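Local structure of nidogen (Mus musculus, 1NPE) at residues Gly207-Phe212 and Trp226-Val231. The protein is a basement-membrane glycoprotein, also called entactin, whose six-bladed YWTD beta-propeller domain probably binds the laminin gamma1 chain. Numbering follows the deposited sequence.
Sequences GLQYPF and WKTNSV
Trp226 meets both Phe212 and Tyr210, and these three rings make up the tight part of the contact. The Phe212 ring lies against the indole at a plane angle of 12° to its five-membered ring but slid apart, with CD1 of Phe212 only 3.2 Å from CZ2 of Trp226. Over the same indole, CB of Phe212 makes a CH-pi contact, 4.0 Å from the centroid of the five-membered ring of Trp226. Tyr210 lies on the same side of the indole plane, beside the Phe212 ring: with CG anti to the backbone N (chi1 -153°), its ring runs alongside the indole, bringing CE2 to 3.4 Å from CE3 of Trp226. Those two six-membered rings are parallel within 5° yet barely overlap. The backbones are joined here too, Trp226 N donating to Tyr210 O over 2.9 Å. The solvent side is looser: Gln209 and Lys227 are exposed, NE2 of Gln209 comes no nearer than 3.7 Å to CG of Lys227 and CG2 of Thr228, and no hydrogen bond links these side chains. With an alanine in place of Trp226, the Phe212 and Tyr210 rings would probably lose the indole they share, opening a gap beside both. Tyr210 OH is hydrogen-bonded to a polar side chain of the chain of another protein, whose backbone also packs on Trp226. Asp225, closing the Tyr-Tyr-Thr-Asp version of the YWTD motif, accepts from the backbone N of Tyr210, ahead of strand 211-217, the blade's first and nearest the propeller axis, and of Thr228, in the turn after strand 220-225; on this beta-propeller signature the aromatic cluster is built.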
loop_
_atom_site.group_PDB
_atom_site.type_symbol
_atom_site.label_atom_id
_atom_site.label_comp_id
_atom_site.label_asym_id
_atom_site.label_seq_id
_atom_site.Cartn_x
_atom_site.Cartn_y
_atom_site.Cartn_z
ATOM N N GLY A 207 -20.678 -2.552 7.283
ATOM C CA GLY A 207 -21.083 -2.299 5.911
ATOM C C GLY A 207 -20.087 -1.663 4.961
ATOM O O GLY A 207 -20.480 -1.260 3.861
ATOM N N LEU A 208 -18.820 -1.552 5.353
ATOM C CA LEU A 208 -17.823 -0.958 4.463
ATOM C C LEU A 208 -17.353 -2.000 3.444
ATOM O O LEU A 208 -16.789 -3.032 3.809
ATOM C CB LEU A 208 -16.645 -0.362 5.249
ATOM C CG LEU A 208 -16.909 0.921 6.056
ATOM C CD1 LEU A 208 -17.810 0.636 7.256
ATOM C CD2 LEU A 208 -15.583 1.524 6.520
ATOM N N GLN A 209 -17.603 -1.721 2.169
ATOM C CA GLN A 209 -17.263 -2.631 1.076
ATOM C C GLN A 209 -15.780 -2.988 0.913
ATOM O O GLN A 209 -15.401 -4.144 1.083
ATOM C CB GLN A 209 -17.841 -2.093 -0.234
ATOM C CG GLN A 209 -19.333 -1.788 -0.156
ATOM C CD GLN A 209 -20.168 -2.703 -1.034
ATOM O OE1 GLN A 209 -20.410 -3.863 -0.694
ATOM N NE2 GLN A 209 -20.616 -2.184 -2.170
ATOM N N TYR A 210 -14.950 -2.019 0.546
ATOM C CA TYR A 210 -13.522 -2.271 0.392
ATOM C C TYR A 210 -12.738 -0.994 0.596
ATOM O O TYR A 210 -12.186 -0.422 -0.347
ATOM C CB TYR A 210 -13.178 -2.888 -0.975
ATOM C CG TYR A 210 -11.910 -3.720 -0.910
ATOM C CD1 TYR A 210 -11.972 -5.107 -0.771
ATOM C CD2 TYR A 210 -10.652 -3.114 -0.891
ATOM C CE1 TYR A 210 -10.817 -5.870 -0.605
ATOM C CE2 TYR A 210 -9.491 -3.868 -0.725
ATOM C CZ TYR A 210 -9.583 -5.240 -0.578
ATOM O OH TYR A 210 -8.452 -5.977 -0.372
ATOM N N PRO A 211 -12.661 -0.539 1.852
ATOM C CA PRO A 211 -11.953 0.679 2.243
ATOM C C PRO A 211 -10.456 0.555 2.032
ATOM O O PRO A 211 -9.876 -0.495 2.308
ATOM C CB PRO A 211 -12.229 0.775 3.746
ATOM C CG PRO A 211 -13.356 -0.131 3.999
ATOM C CD PRO A 211 -13.173 -1.246 3.034
ATOM N N PHE A 212 -9.839 1.632 1.559
ATOM C CA PHE A 212 -8.398 1.656 1.372
ATOM C C PHE A 212 -7.726 2.657 2.313
ATOM O O PHE A 212 -6.717 2.341 2.942
ATOM C CB PHE A 212 -8.004 1.997 -0.064
ATOM C CG PHE A 212 -6.524 2.115 -0.244
ATOM C CD1 PHE A 212 -5.742 0.973 -0.399
ATOM C CD2 PHE A 212 -5.889 3.358 -0.156
ATOM C CE1 PHE A 212 -4.356 1.061 -0.454
ATOM C CE2 PHE A 212 -4.508 3.453 -0.211
ATOM C CZ PHE A 212 -3.737 2.301 -0.358
ATOM N N TRP A 226 -12.454 0.861 -2.907
ATOM C CA TRP A 226 -12.062 0.201 -4.156
ATOM C C TRP A 226 -13.217 -0.500 -4.890
ATOM O O TRP A 226 -13.175 -0.686 -6.109
ATOM C CB TRP A 226 -10.969 -0.827 -3.864
ATOM C CG TRP A 226 -9.596 -0.251 -3.682
ATOM C CD1 TRP A 226 -9.242 1.072 -3.672
ATOM C CD2 TRP A 226 -8.382 -0.991 -3.526
ATOM N NE1 TRP A 226 -7.885 1.196 -3.522
ATOM C CE2 TRP A 226 -7.332 -0.054 -3.430
ATOM C CE3 TRP A 226 -8.080 -2.358 -3.454
ATOM C CZ2 TRP A 226 -6.002 -0.439 -3.268
ATOM C CZ3 TRP A 226 -6.760 -2.739 -3.290
ATOM C CH2 TRP A 226 -5.735 -1.781 -3.198
ATOM N N LYS A 227 -14.210 -0.945 -4.130
ATOM C CA LYS A 227 -15.365 -1.630 -4.695
ATOM C C LYS A 227 -16.320 -0.638 -5.358
ATOM O O LYS A 227 -16.699 -0.812 -6.517
ATOM C CB LYS A 227 -16.080 -2.411 -3.584
ATOM C CG LYS A 227 -17.482 -2.913 -3.907
ATOM C CD LYS A 227 -17.481 -4.109 -4.841
ATOM C CE LYS A 227 -18.910 -4.606 -5.062
ATOM N NZ LYS A 227 -18.993 -5.681 -6.092
ATOM N N THR A 228 -16.651 0.432 -4.639
ATOM C CA THR A 228 -17.584 1.445 -5.127
ATOM C C THR A 228 -16.954 2.586 -5.922
ATOM O O THR A 228 -17.668 3.381 -6.533
ATOM C CB THR A 228 -18.370 2.074 -3.960
ATOM O OG1 THR A 228 -17.476 2.830 -3.135
ATOM C CG2 THR A 228 -19.048 0.997 -3.117
ATOM N N ASN A 229 -15.626 2.667 -5.914
ATOM C CA ASN A 229 -14.913 3.733 -6.612
ATOM C C ASN A 229 -15.429 5.102 -6.187
ATOM O O ASN A 229 -15.771 5.934 -7.020
ATOM C CB ASN A 229 -15.029 3.573 -8.129
ATOM C CG ASN A 229 -14.056 2.552 -8.677
ATOM O OD1 ASN A 229 -12.848 2.648 -8.454
ATOM N ND2 ASN A 229 -14.574 1.564 -9.395
ATOM N N SER A 230 -15.502 5.325 -4.881
ATOM C CA SER A 230 -15.985 6.599 -4.380
ATOM C C SER A 230 -15.416 6.973 -3.022
ATOM O O SER A 230 -14.799 6.152 -2.337
ATOM C CB SER A 230 -17.510 6.577 -4.289
ATOM O OG SER A 230 -17.943 5.815 -3.173
ATOM N N VAL A 231 -15.582 8.243 -2.673
ATOM C CA VAL A 231 -15.153 8.754 -1.380
ATOM C C VAL A 231 -16.433 8.748 -0.544
ATOM O O VAL A 231 -17.433 9.364 -0.918
ATOM C CB VAL A 231 -14.596 10.188 -1.473
ATOM C CG1 VAL A 231 -14.279 10.714 -0.081
ATOM C CG2 VAL A 231 -13.350 10.217 -2.358
#